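Local coordinates for ethanolamine utilization protein EutL (Clostridium perfringens E str. JGS1987, PDB 4TME) that forms part of the shell of the ethanolamine-utilisation bacterial microcompartment and binds ethanolamine, which probably controls opening of its pore, at residues D42-T47 and A80-G85; Y48-E53 and L103-S108; K56-D61 and P92-S97; S129-Y134 and E145-L150. All coordinates share one frame; numbering follows the deposited sequence.

Contact 1: D42-T47 and A80-G85; sequences DCDDVT and AGEVIG. With ETA (ethanolamine), chain K; ETA (ethanolamine), chain J.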
loop_
_atom_site.group_PDB
_atom_site.type_symbol
_atom_site.label_atom_id
_atom_site.label_comp_id
_atom_site.label_asym_id
_atom_site.label_seq_id
_atom_site.Cartn_x
_atom_site.Cartn_y
_atom_site.Cartn_z
ATOM N N ASP C 42 -10.430 -6.383 12.686
ATOM C CA ASP C 42 -8.968 -6.501 12.636
ATOM C C ASP C 42 -8.477 -7.720 11.837
ATOM O O ASP C 42 -7.291 -8.050 11.887
ATOM C CB ASP C 42 -8.388 -6.527 14.039
ATOM C CG ASP C 42 -8.751 -7.784 14.821
ATOM O OD1 ASP C 42 -9.377 -8.696 14.253
ATOM O OD2 ASP C 42 -8.393 -7.825 16.018
ATOM N N CYS C 43 -9.381 -8.364 11.096
ATOM C CA CYS C 43 -8.994 -9.524 10.275
ATOM C C CYS C 43 -9.788 -9.529 8.982
ATOM O O CYS C 43 -11.001 -9.742 8.991
ATOM C CB CYS C 43 -9.213 -10.834 11.024
ATOM S SG CYS C 43 -8.771 -12.279 10.007
ATOM N N ASP C 44 -9.124 -9.256 7.872
ATOM C CA ASP C 44 -9.866 -9.070 6.627
ATOM C C ASP C 44 -10.482 -10.366 6.069
ATOM O O ASP C 44 -11.675 -10.394 5.776
ATOM C CB ASP C 44 -8.992 -8.354 5.561
ATOM C CG ASP C 44 -7.682 -9.066 5.225
ATOM O OD1 ASP C 44 -7.244 -9.975 5.952
ATOM O OD2 ASP C 44 -7.067 -8.639 4.198
ATOM N N ASP C 45 -9.735 -11.458 5.951
ATOM C CA ASP C 45 -10.304 -12.619 5.259
ATOM C C ASP C 45 -11.413 -13.298 6.077
ATOM O O ASP C 45 -12.365 -13.850 5.489
ATOM C CB ASP C 45 -9.199 -13.604 4.903
ATOM C CG ASP C 45 -8.195 -12.985 3.969
ATOM O OD1 ASP C 45 -8.603 -12.636 2.835
ATOM O OD2 ASP C 45 -7.038 -12.772 4.426
ATOM N N VAL C 46 -11.327 -13.241 7.412
ATOM C CA VAL C 46 -12.468 -13.700 8.240
ATOM C C VAL C 46 -13.676 -12.822 7.950
ATOM O O VAL C 46 -14.798 -13.325 7.802
ATOM C CB VAL C 46 -12.142 -13.698 9.747
ATOM C CG1 VAL C 46 -13.434 -13.849 10.612
ATOM C CG2 VAL C 46 -11.166 -14.836 10.050
ATOM N N THR C 47 -13.458 -11.517 7.842
ATOM C CA THR C 47 -14.577 -10.621 7.574
ATOM C C THR C 47 -15.177 -10.857 6.196
ATOM O O THR C 47 -16.390 -10.860 6.043
ATOM C CB THR C 47 -14.144 -9.160 7.744
ATOM O OG1 THR C 47 -13.741 -8.988 9.105
ATOM C CG2 THR C 47 -15.292 -8.185 7.450
ATOM N N ALA C 80 -10.001 1.601 12.295
ATOM C CA ALA C 80 -9.658 1.239 10.926
ATOM C C ALA C 80 -9.402 -0.259 10.733
ATOM O O ALA C 80 -9.745 -0.816 9.687
ATOM C CB ALA C 80 -8.430 2.030 10.460
ATOM N N GLY C 81 -8.797 -0.902 11.728
ATOM C CA GLY C 81 -8.489 -2.324 11.631
ATOM C C GLY C 81 -7.713 -2.618 10.357
ATOM O O GLY C 81 -6.786 -1.883 10.006
ATOM N N GLU C 82 -8.089 -3.684 9.666
ATOM C CA GLU C 82 -7.545 -3.940 8.350
ATOM C C GLU C 82 -8.577 -4.291 7.299
ATOM O O GLU C 82 -8.240 -4.823 6.245
ATOM C CB GLU C 82 -6.489 -5.047 8.425
ATOM C CG GLU C 82 -7.018 -6.405 8.811
ATOM C CD GLU C 82 -5.935 -7.487 8.860
ATOM O OE1 GLU C 82 -4.772 -7.176 9.230
ATOM O OE2 GLU C 82 -6.265 -8.667 8.541
ATOM N N VAL C 83 -9.840 -3.963 7.541
ATOM C CA VAL C 83 -10.861 -4.214 6.539
ATOM C C VAL C 83 -12.072 -3.300 6.733
ATOM O O VAL C 83 -12.438 -2.982 7.872
ATOM C CB VAL C 83 -11.330 -5.697 6.577
ATOM C CG1 VAL C 83 -11.979 -6.061 7.921
ATOM C CG2 VAL C 83 -12.261 -6.037 5.429
ATOM N N ILE C 84 -12.656 -2.881 5.616
ATOM C CA ILE C 84 -13.977 -2.251 5.621
ATOM C C ILE C 84 -14.870 -3.049 4.678
ATOM O O ILE C 84 -14.489 -3.400 3.545
ATOM C CB ILE C 84 -13.949 -0.752 5.216
ATOM C CG1 ILE C 84 -15.399 -0.203 5.320
ATOM C CG2 ILE C 84 -13.287 -0.564 3.834
ATOM C CD1 ILE C 84 -15.517 1.260 5.365
ATOM N N GLY C 85 -16.056 -3.401 5.177
ATOM C CA GLY C 85 -17.039 -4.106 4.388
ATOM C C GLY C 85 -18.329 -3.300 4.341
ATOM O O GLY C 85 -18.690 -2.661 5.336
HETATM C CA ETA K . -4.498 -11.518 6.941
HETATM N N ETA K . -4.499 -10.111 6.602
HETATM C C ETA K . -4.464 -11.710 8.450
HETATM O O ETA K . -5.518 -11.052 9.103
HETATM C CA ETA J . -6.712 -11.701 0.106
HETATM N N ETA J . -7.499 -10.998 1.082
HETATM C C ETA J . -5.508 -12.287 0.812
HETATM O O ETA J . -4.636 -11.253 1.231
#
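Glu82 and Asp44 meet across this contact through a shared ethanolamine amine and one backbone bond. The N-H of Asp44, at the start of helix 44-57, gives a hydrogen bond to Glu82 OE2 (3.0 Å, 159° at the hydrogen), which receives it on its anti lone pair. Glu82 CG sits between its backbone N and carbonyl carbon (chi1 66°), and the chain extended beyond carries OE2 to this helix end. The same oxygen accepts from both ends of one ethanolamine, with Glu82 OE2 2.6 Å from the ligand O and 3.0 Å from the ligand N. Glu82 OE1 is held by the backbone of Ala72.

The ligand amine also donates to Asp44 OD1 (2.8 Å). The Asp44 and Glu82 side chains cross at about a right angle, their carboxylate planes 74° apart, with Asp44 OD1 3.1 Å from Glu82 OE2; the amine, probably protonated, bridges them and would offset the repulsion. Asp44 OD2 is bonded to Ser67. A second ethanolamine donates its N to Asp45 OD1 at 2.6 Å, an oxygen also bonded by Tyr149.

Van der Waals packing completes the contact: Val83 CB rests on Asp44 CA and CB, its CG1 on OG1 and CB of Thr47. Thr47 OG1 and N bond Cys43 O from opposite faces of its plane, fixing the N-cap carbonyl.

This helix N-terminus against a strand start in a BMC domain forms the acidic side of EutL's ethanolamine pockets.

Contact 2: Y48-E53 and L103-S108; sequences YTALDE and LDFIDS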
loop_
_atom_site.group_PDB
_atom_site.type_symbol
_atom_site.label_atom_id
_atom_site.label_comp_id
_atom_site.label_asym_id
_atom_site.label_seq_id
_atom_site.Cartn_x
_atom_site.Cartn_y
_atom_site.Cartn_z
ATOM N N TYR C 48 -14.346 -11.100 5.188
ATOM C CA TYR C 48 -14.871 -11.385 3.850
ATOM C C TYR C 48 -15.721 -12.666 3.851
ATOM O O TYR C 48 -16.763 -12.751 3.167
ATOM C CB TYR C 48 -13.715 -11.525 2.846
ATOM C CG TYR C 48 -12.933 -10.238 2.642
ATOM C CD1 TYR C 48 -13.575 -9.000 2.624
ATOM C CD2 TYR C 48 -11.556 -10.263 2.529
ATOM C CE1 TYR C 48 -12.841 -7.812 2.456
ATOM C CE2 TYR C 48 -10.815 -9.096 2.354
ATOM C CZ TYR C 48 -11.477 -7.871 2.304
ATOM O OH TYR C 48 -10.774 -6.695 2.122
ATOM N N THR C 49 -15.278 -13.666 4.613
ATOM C CA THR C 49 -16.018 -14.913 4.724
ATOM C C THR C 49 -17.351 -14.657 5.443
ATOM O O THR C 49 -18.395 -15.238 5.083
ATOM C CB THR C 49 -15.196 -15.996 5.482
ATOM O OG1 THR C 49 -13.919 -16.142 4.852
ATOM C CG2 THR C 49 -15.890 -17.353 5.464
ATOM N N ALA C 50 -17.301 -13.809 6.473
ATOM C CA ALA C 50 -18.504 -13.451 7.231
ATOM C C ALA C 50 -19.521 -12.677 6.396
ATOM O O ALA C 50 -20.740 -12.896 6.531
ATOM C CB ALA C 50 -18.117 -12.659 8.453
ATOM N N LEU C 51 -19.040 -11.756 5.564
ATOM C CA LEU C 51 -19.910 -10.996 4.668
ATOM C C LEU C 51 -20.588 -11.919 3.658
ATOM O O LEU C 51 -21.761 -11.743 3.317
ATOM C CB LEU C 51 -19.102 -9.916 3.932
ATOM C CG LEU C 51 -18.628 -8.763 4.831
ATOM C CD1 LEU C 51 -17.524 -7.962 4.131
ATOM C CD2 LEU C 51 -19.809 -7.877 5.218
ATOM N N ASP C 52 -19.859 -12.913 3.168
ATOM C CA ASP C 52 -20.472 -13.918 2.312
ATOM C C ASP C 52 -21.571 -14.680 3.053
ATOM O O ASP C 52 -22.655 -14.920 2.515
ATOM C CB ASP C 52 -19.399 -14.878 1.776
ATOM C CG ASP C 52 -19.963 -15.848 0.764
ATOM O OD1 ASP C 52 -20.430 -15.366 -0.286
ATOM O OD2 ASP C 52 -19.926 -17.073 0.998
ATOM N N GLU C 53 -21.313 -15.024 4.307
ATOM C CA GLU C 53 -22.324 -15.680 5.113
ATOM C C GLU C 53 -23.554 -14.773 5.242
ATOM O O GLU C 53 -24.691 -15.270 5.185
ATOM C CB GLU C 53 -21.737 -16.045 6.477
ATOM C CG GLU C 53 -22.630 -16.889 7.348
ATOM C CD GLU C 53 -22.818 -18.317 6.831
ATOM O OE1 GLU C 53 -21.892 -18.966 6.268
ATOM O OE2 GLU C 53 -23.931 -18.793 7.003
ATOM N N LEU C 103 -21.602 -10.433 12.181
ATOM C CA LEU C 103 -21.006 -10.395 13.501
ATOM C C LEU C 103 -20.971 -11.770 14.117
ATOM O O LEU C 103 -19.971 -12.183 14.706
ATOM C CB LEU C 103 -21.814 -9.455 14.404
ATOM C CG LEU C 103 -21.713 -7.985 14.068
ATOM C CD1 LEU C 103 -22.860 -7.199 14.718
ATOM C CD2 LEU C 103 -20.408 -7.482 14.550
ATOM N N ASP C 104 -22.080 -12.492 14.012
ATOM C CA ASP C 104 -22.125 -13.812 14.616
ATOM C C ASP C 104 -21.096 -14.745 13.977
ATOM O O ASP C 104 -20.482 -15.564 14.673
ATOM C CB ASP C 104 -23.516 -14.406 14.515
ATOM C CG ASP C 104 -24.503 -13.740 15.451
ATOM O OD1 ASP C 104 -24.117 -12.879 16.290
ATOM O OD2 ASP C 104 -25.686 -14.071 15.326
ATOM N N PHE C 105 -20.887 -14.618 12.669
ATOM C CA PHE C 105 -19.912 -15.476 12.009
ATOM C C PHE C 105 -18.494 -15.142 12.460
ATOM O O PHE C 105 -17.686 -16.038 12.705
ATOM C CB PHE C 105 -19.991 -15.377 10.485
ATOM C CG PHE C 105 -19.145 -16.414 9.791
ATOM C CD1 PHE C 105 -19.650 -17.690 9.564
ATOM C CD2 PHE C 105 -17.847 -16.137 9.431
ATOM C CE1 PHE C 105 -18.869 -18.658 8.948
ATOM C CE2 PHE C 105 -17.058 -17.108 8.821
ATOM C CZ PHE C 105 -17.576 -18.361 8.587
ATOM N N ILE C 106 -18.190 -13.861 12.591
ATOM C CA ILE C 106 -16.841 -13.459 12.959
ATOM C C ILE C 106 -16.508 -14.016 14.329
ATOM O O ILE C 106 -15.365 -14.382 14.594
ATOM C CB ILE C 106 -16.697 -11.936 12.933
ATOM C CG1 ILE C 106 -16.802 -11.445 11.480
ATOM C CG2 ILE C 106 -15.377 -11.483 13.538
ATOM C CD1 ILE C 106 -16.813 -9.950 11.323
ATOM N N ASP C 107 -17.504 -14.086 15.195
ATOM C CA ASP C 107 -17.264 -14.611 16.545
ATOM C C ASP C 107 -17.578 -16.106 16.688
ATOM O O ASP C 107 -17.742 -16.593 17.798
ATOM C CB ASP C 107 -18.067 -13.807 17.566
ATOM C CG ASP C 107 -17.435 -13.838 18.968
ATOM O OD1 ASP C 107 -16.179 -13.825 19.080
ATOM O OD2 ASP C 107 -18.201 -13.884 19.955
ATOM N N SER C 108 -17.616 -16.846 15.581
ATOM C CA SER C 108 -18.085 -18.242 15.611
ATOM C C SER C 108 -16.997 -19.281 15.913
ATOM O O SER C 108 -17.315 -20.463 16.136
ATOM C CB SER C 108 -18.749 -18.625 14.282
ATOM O OG SER C 108 -17.822 -18.673 13.212
#
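Within 48-53 and 103-108 the nearest CA atoms are those of Ala50 and Phe105, 5.4 Å apart, near the C-terminal end of helix 92-106. The small methyl side chain of Ala50 is consistent with this closeness, and the contact is built around the Phe105 ring.

With CG turned away from its own backbone N (chi1 -171°), Phe105 extends toward helix 44-57 and lies along three residues of it, all approaching the ring obliquely. Its CD2 meets Ala50 CA at 3.5 Å, while CE2 touches the methyl CG2 of Thr49 at 3.6 Å. At Phe105 CD1, across the ring from CD2, the aliphatic CG of Glu53 makes contact at 3.8 Å. The Glu53 chain bends at chi2 (69°), which leaves its carboxylate nearly parallel to the ring, 4° between the planes, with OE1 engaged in a salt bridge to Lys56. One face of the ring has Ser108 OG above its centre; that hydroxyl donates to Phe105 O (2.7 Å), in the carbonyl plane and on a lone pair.

Ile106 adds a second apolar touch, its CG1 standing 3.5 Å from Ala50 CB. The Thr49 hydroxyl is turned to other partners, Asp45 O and Tyr124 OH.

Phe105 thus packs between the two helices by van der Waals contact. These helices, joined through the strands between them, belong to the BMC domain, with helices packed on a four-stranded antiparallel sheet.

Contact 3: K56-D61 and P92-S97; sequences KAAEVD and PAEVRS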
loop_
_atom_site.group_PDB
_atom_site.type_symbol
_atom_site.label_atom_id
_atom_site.label_comp_id
_atom_site.label_asym_id
_atom_site.label_seq_id
_atom_site.Cartn_x
_atom_site.Cartn_y
_atom_site.Cartn_z
ATOM N N LYS C 56 -26.240 -15.066 2.652
ATOM C CA LYS C 56 -27.083 -16.257 2.732
ATOM C C LYS C 56 -28.229 -16.052 3.747
ATOM O O LYS C 56 -29.265 -16.720 3.704
ATOM C CB LYS C 56 -26.243 -17.472 3.124
ATOM C CG LYS C 56 -25.203 -17.855 2.088
ATOM C CD LYS C 56 -24.583 -19.222 2.354
ATOM C CE LYS C 56 -23.484 -19.163 3.394
ATOM N NZ LYS C 56 -22.999 -20.550 3.773
ATOM N N ALA C 57 -28.032 -15.094 4.646
ATOM C CA ALA C 57 -28.913 -14.900 5.811
ATOM C C ALA C 57 -29.974 -13.823 5.623
ATOM O O ALA C 57 -30.968 -13.788 6.344
ATOM C CB ALA C 57 -28.058 -14.527 7.037
ATOM N N ALA C 58 -29.740 -12.907 4.701
ATOM C CA ALA C 58 -30.596 -11.738 4.547
ATOM C C ALA C 58 -30.556 -11.230 3.114
ATOM O O ALA C 58 -29.701 -11.663 2.309
ATOM C CB ALA C 58 -30.139 -10.625 5.504
ATOM N N GLU C 59 -31.449 -10.293 2.808
ATOM C CA GLU C 59 -31.521 -9.736 1.462
ATOM C C GLU C 59 -30.501 -8.612 1.337
ATOM O O GLU C 59 -30.849 -7.435 1.348
ATOM C CB GLU C 59 -32.937 -9.234 1.136
ATOM C CG GLU C 59 -33.098 -8.914 -0.354
ATOM C CD GLU C 59 -34.506 -8.538 -0.754
ATOM O OE1 GLU C 59 -34.700 -8.137 -1.924
ATOM O OE2 GLU C 59 -35.406 -8.631 0.098
ATOM N N VAL C 60 -29.232 -8.997 1.263
ATOM C CA VAL C 60 -28.122 -8.053 1.171
ATOM C C VAL C 60 -27.103 -8.523 0.136
ATOM O O VAL C 60 -26.934 -9.725 -0.100
ATOM C CB VAL C 60 -27.376 -7.859 2.509
ATOM C CG1 VAL C 60 -28.288 -7.194 3.522
ATOM C CG2 VAL C 60 -26.853 -9.181 3.040
ATOM N N ASP C 61 -26.430 -7.547 -0.456
ATOM C CA ASP C 61 -25.311 -7.773 -1.380
ATOM C C ASP C 61 -24.053 -7.166 -0.785
ATOM O O ASP C 61 -24.119 -6.117 -0.150
ATOM C CB ASP C 61 -25.560 -7.109 -2.738
ATOM C CG ASP C 61 -26.754 -7.672 -3.481
ATOM O OD1 ASP C 61 -26.886 -8.906 -3.583
ATOM O OD2 ASP C 61 -27.554 -6.862 -3.991
ATOM N N PRO C 92 -33.394 -0.797 5.957
ATOM C CA PRO C 92 -32.559 -0.946 7.139
ATOM C C PRO C 92 -32.748 -2.296 7.824
ATOM O O PRO C 92 -31.775 -2.821 8.348
ATOM C CB PRO C 92 -33.031 0.210 8.045
ATOM C CG PRO C 92 -33.598 1.197 7.128
ATOM C CD PRO C 92 -34.222 0.423 6.018
ATOM N N ALA C 93 -33.966 -2.846 7.845
ATOM C CA ALA C 93 -34.189 -4.133 8.496
ATOM C C ALA C 93 -33.352 -5.247 7.852
ATOM O O ALA C 93 -32.778 -6.076 8.547
ATOM C CB ALA C 93 -35.663 -4.509 8.461
ATOM N N GLU C 94 -33.261 -5.262 6.532
ATOM C CA GLU C 94 -32.477 -6.307 5.879
ATOM C C GLU C 94 -30.977 -6.125 6.142
ATOM O O GLU C 94 -30.277 -7.105 6.410
ATOM C CB GLU C 94 -32.755 -6.350 4.374
ATOM C CG GLU C 94 -34.129 -6.969 4.010
ATOM C CD GLU C 94 -34.323 -8.419 4.479
ATOM O OE1 GLU C 94 -35.500 -8.856 4.613
ATOM O OE2 GLU C 94 -33.322 -9.138 4.691
ATOM N N VAL C 95 -30.503 -4.886 6.051
ATOM C CA VAL C 95 -29.125 -4.579 6.395
ATOM C C VAL C 95 -28.813 -5.036 7.814
ATOM O O VAL C 95 -27.828 -5.721 8.053
ATOM C CB VAL C 95 -28.843 -3.093 6.246
ATOM C CG1 VAL C 95 -27.500 -2.731 6.863
ATOM C CG2 VAL C 95 -28.894 -2.724 4.771
ATOM N N ARG C 96 -29.689 -4.686 8.748
ATOM C CA ARG C 96 -29.522 -5.052 10.147
ATOM C C ARG C 96 -29.422 -6.580 10.300
ATOM O O ARG C 96 -28.572 -7.094 11.027
ATOM C CB ARG C 96 -30.696 -4.459 10.927
ATOM C CG ARG C 96 -30.695 -4.508 12.413
ATOM C CD ARG C 96 -32.095 -3.963 12.751
ATOM N NE ARG C 96 -32.406 -3.651 14.133
ATOM C CZ ARG C 96 -32.662 -4.554 15.063
ATOM N NH1 ARG C 96 -32.562 -5.844 14.766
ATOM N NH2 ARG C 96 -32.987 -4.163 16.299
ATOM N N SER C 97 -30.254 -7.326 9.576
ATOM C CA SER C 97 -30.218 -8.782 9.640
ATOM C C SER C 97 -28.886 -9.290 9.083
ATOM O O SER C 97 -28.237 -10.185 9.655
ATOM C CB SER C 97 -31.408 -9.366 8.866
ATOM O OG SER C 97 -31.344 -10.775 8.825
#
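The chain leaving helix 44-57 runs past the first turns of helix 92-106, with the CA atoms of Glu59 and Glu94 5.7 Å apart and those of Val60 and Val95 6.4 Å apart. Glu59 is the centre of an inverse gamma turn, in which Val60 N makes a weak bond to Ala58 O; this bends the chain just before strand 61-67 begins.

One polar bond joins the segments. Glu59 N donates to Glu94 OE2 over 2.9 Å and almost straight, 172° at the hydrogen, although the N-H arrives from above the carboxylate plane, 47° out of it. The Glu94 chain is bent at chi2 (-60°), folding its carboxylate over the turn, so that OE2 also lies against the CB atoms of Ala58 and Glu59, each 3.6 Å away. The Glu59 side chain is extended instead, and its OE2 stays 4.5 Å from Glu94 OE1, a like-charge approach.

Van der Waals contacts flank the bond. The Ala58 methyl CB lies against the Ser97 hydroxyl OG at 3.5 Å, one helical turn beyond Glu94. On the buried side, the Val60 methyl CG1 meets a backbone carbonyl, 3.5 Å from Glu94 O, and lies near Val95 CA.

On the same turn, Arg96 NH2 bonds to Leu218 O of a second subunit, so this helix also takes part in the trimer interface. In sequence the two segments are connected through the antiparallel strands 61-67 and 83-89; the contact therefore closes a helix-strand-strand-helix unit of the BMC domain, its turn pinned by a glutamate side chain to the start of the closing helix.

Contact 4: S129-Y134 and E145-L150; sequences SRTGSY and EALAYL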
loop_
_atom_site.group_PDB
_atom_site.type_symbol
_atom_site.label_atom_id
_atom_site.label_comp_id
_atom_site.label_asym_id
_atom_site.label_seq_id
_atom_site.Cartn_x
_atom_site.Cartn_y
_atom_site.Cartn_z
ATOM N N SER C 129 -18.084 -24.371 2.794
ATOM C CA SER C 129 -18.742 -25.542 2.241
ATOM C C SER C 129 -19.926 -25.148 1.355
ATOM O O SER C 129 -20.314 -25.916 0.477
ATOM C CB SER C 129 -19.183 -26.483 3.358
ATOM O OG SER C 129 -20.151 -25.864 4.165
ATOM N N ARG C 130 -20.457 -23.938 1.556
ATOM C CA ARG C 130 -21.585 -23.457 0.768
ATOM C C ARG C 130 -21.497 -21.945 0.532
ATOM O O ARG C 130 -21.917 -21.142 1.383
ATOM C CB ARG C 130 -22.877 -23.831 1.488
ATOM C CG ARG C 130 -24.141 -23.602 0.697
ATOM C CD ARG C 130 -25.356 -24.080 1.492
ATOM N NE ARG C 130 -26.559 -24.092 0.670
ATOM C CZ ARG C 130 -27.754 -24.493 1.091
ATOM N NH1 ARG C 130 -27.925 -24.908 2.342
ATOM N NH2 ARG C 130 -28.783 -24.469 0.260
ATOM N N THR C 131 -20.961 -21.539 -0.616
ATOM C CA THR C 131 -20.749 -20.110 -0.869
ATOM C C THR C 131 -22.083 -19.355 -0.980
ATOM O O THR C 131 -23.078 -19.902 -1.446
ATOM C CB THR C 131 -19.963 -19.834 -2.161
ATOM O OG1 THR C 131 -20.553 -20.541 -3.255
ATOM C CG2 THR C 131 -18.482 -20.233 -2.015
ATOM N N GLY C 132 -22.069 -18.098 -0.523
ATOM C CA GLY C 132 -23.140 -17.155 -0.786
ATOM C C GLY C 132 -22.857 -16.408 -2.073
ATOM O O GLY C 132 -22.039 -16.866 -2.897
ATOM N N SER C 133 -23.490 -15.250 -2.235
ATOM C CA SER C 133 -23.442 -14.542 -3.501
ATOM C C SER C 133 -22.115 -13.814 -3.672
ATOM O O SER C 133 -21.682 -13.560 -4.799
ATOM C CB SER C 133 -24.609 -13.548 -3.622
ATOM O OG SER C 133 -24.475 -12.484 -2.699
ATOM N N TYR C 134 -21.453 -13.481 -2.571
ATOM C CA TYR C 134 -20.256 -12.663 -2.639
ATOM C C TYR C 134 -19.033 -13.462 -3.100
ATOM O O TYR C 134 -18.378 -13.126 -4.109
ATOM C CB TYR C 134 -19.978 -12.033 -1.263
ATOM C CG TYR C 134 -18.662 -11.315 -1.193
ATOM C CD1 TYR C 134 -18.273 -10.418 -2.187
ATOM C CD2 TYR C 134 -17.790 -11.546 -0.146
ATOM C CE1 TYR C 134 -17.052 -9.786 -2.129
ATOM C CE2 TYR C 134 -16.571 -10.904 -0.084
ATOM C CZ TYR C 134 -16.215 -10.032 -1.077
ATOM O OH TYR C 134 -14.992 -9.402 -1.001
ATOM N N GLU C 145 -21.692 -23.523 -4.277
ATOM C CA GLU C 145 -20.524 -24.377 -4.486
ATOM C C GLU C 145 -19.506 -24.155 -3.373
ATOM O O GLU C 145 -19.532 -23.119 -2.722
ATOM C CB GLU C 145 -19.893 -24.094 -5.850
ATOM C CG GLU C 145 -20.690 -24.667 -7.005
ATOM C CD GLU C 145 -20.702 -26.166 -6.977
ATOM O OE1 GLU C 145 -19.620 -26.771 -7.171
ATOM O OE2 GLU C 145 -21.784 -26.739 -6.737
ATOM N N ALA C 146 -18.613 -25.128 -3.172
ATOM C CA ALA C 146 -17.616 -25.042 -2.103
ATOM C C ALA C 146 -16.346 -24.329 -2.562
ATOM O O ALA C 146 -16.000 -24.353 -3.751
ATOM C CB ALA C 146 -17.266 -26.429 -1.599
ATOM N N LEU C 147 -15.648 -23.727 -1.607
ATOM C CA LEU C 147 -14.315 -23.159 -1.848
ATOM C C LEU C 147 -13.335 -23.555 -0.770
ATOM O O LEU C 147 -13.719 -23.745 0.381
ATOM C CB LEU C 147 -14.339 -21.612 -1.882
ATOM C CG LEU C 147 -14.990 -20.887 -3.041
ATOM C CD1 LEU C 147 -15.019 -19.425 -2.728
ATOM C CD2 LEU C 147 -14.232 -21.171 -4.346
ATOM N N ALA C 148 -12.052 -23.639 -1.146
ATOM C CA ALA C 148 -10.965 -23.526 -0.201
ATOM C C ALA C 148 -10.462 -22.078 -0.234
ATOM O O ALA C 148 -10.067 -21.591 -1.277
ATOM C CB ALA C 148 -9.839 -24.488 -0.548
ATOM N N TYR C 149 -10.527 -21.402 0.899
ATOM C CA TYR C 149 -10.091 -20.007 1.041
ATOM C C TYR C 149 -8.751 -20.041 1.761
ATOM O O TYR C 149 -8.693 -20.321 2.956
ATOM C CB TYR C 149 -11.170 -19.229 1.805
ATOM C CG TYR C 149 -11.056 -17.710 1.796
ATOM C CD1 TYR C 149 -9.845 -17.051 1.618
ATOM C CD2 TYR C 149 -12.198 -16.937 1.983
ATOM C CE1 TYR C 149 -9.777 -15.643 1.631
ATOM C CE2 TYR C 149 -12.147 -15.574 2.002
ATOM C CZ TYR C 149 -10.944 -14.925 1.844
ATOM O OH TYR C 149 -10.916 -13.558 1.868
ATOM N N LEU C 150 -7.672 -19.845 0.988
ATOM C CA LEU C 150 -6.301 -20.107 1.446
ATOM C C LEU C 150 -5.513 -18.799 1.492
ATOM O O LEU C 150 -5.394 -18.124 0.464
ATOM C CB LEU C 150 -5.617 -21.094 0.501
ATOM C CG LEU C 150 -6.401 -22.386 0.239
ATOM C CD1 LEU C 150 -5.647 -23.312 -0.719
ATOM C CD2 LEU C 150 -6.715 -23.116 1.535
#
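Thr131 grips the carbonyl of Glu145 with two donors, and this is the tight part of the contact. Its backbone N-H reaches Glu145 O at 3.0 Å, and its hydroxyl OG1 donates to the same oxygen at 2.8 Å. Neither donor lies in the carbonyl plane: the N is tilted 32° from it and OG1 17°. Placing OG1 between the backbone N and the carbonyl carbon (chi1 51°) lets side chain and main chain of one residue point to a single acceptor. The same torsion turns the Thr131 methyl CG2 to Leu147, where it meets CD1 at 3.6 Å, the two side chains crossing at about a right angle. Leu147 is itself packed against Leu135 and Ala139 of helix 133-139.

Toward solvent the fit is looser. Ser129 and Glu145 both point their side chains away from the opposite segment; Ser129 O, a backbone atom, lies 3.7 Å from the buried Ala146 methyl CB. Arg130 also starts away from the opposite segment and is exposed, while its carbonyl is bonded by Lys56.

Thr131 stands between the end of strand 122-128 and Gly132, the N-cap residue of helix 133-139. The chemistry implies one carbonyl held by a backbone N-H and a hydroxyl of the same threonine, OG1 being also weakly bonded by Gly144 N: this fixes the loop ahead of the helix to the chain leading into strand 146-152, with a buried methyl-leucine contact backing the bonds on the protein side.

Overall arrangement
Helix 44-57 links the contacts. Its N-terminus lies in contact 1, its middle in contact 2 and its end in contact 3, with centres 11 Å apart from contact 1 to contact 2 and 13 Å from contact 2 to contact 3. Contact 4 meets the same helix through strand 146-152, where Tyr149 OH is 2.7 Å from Asp45 OD1 beside an ethanolamine, and through the 129-134 loop, where Asp52 OD2 is 2.8 Å from Gly132 N and Lys56 NZ is 2.7 Å from Arg130 O. Contact 1 holds both ligands, and Thr49 of contact 2 has its side chain about 9 Å from an ethanolamine. Val83 packs on Tyr48, coupling contacts 1 and 2 directly.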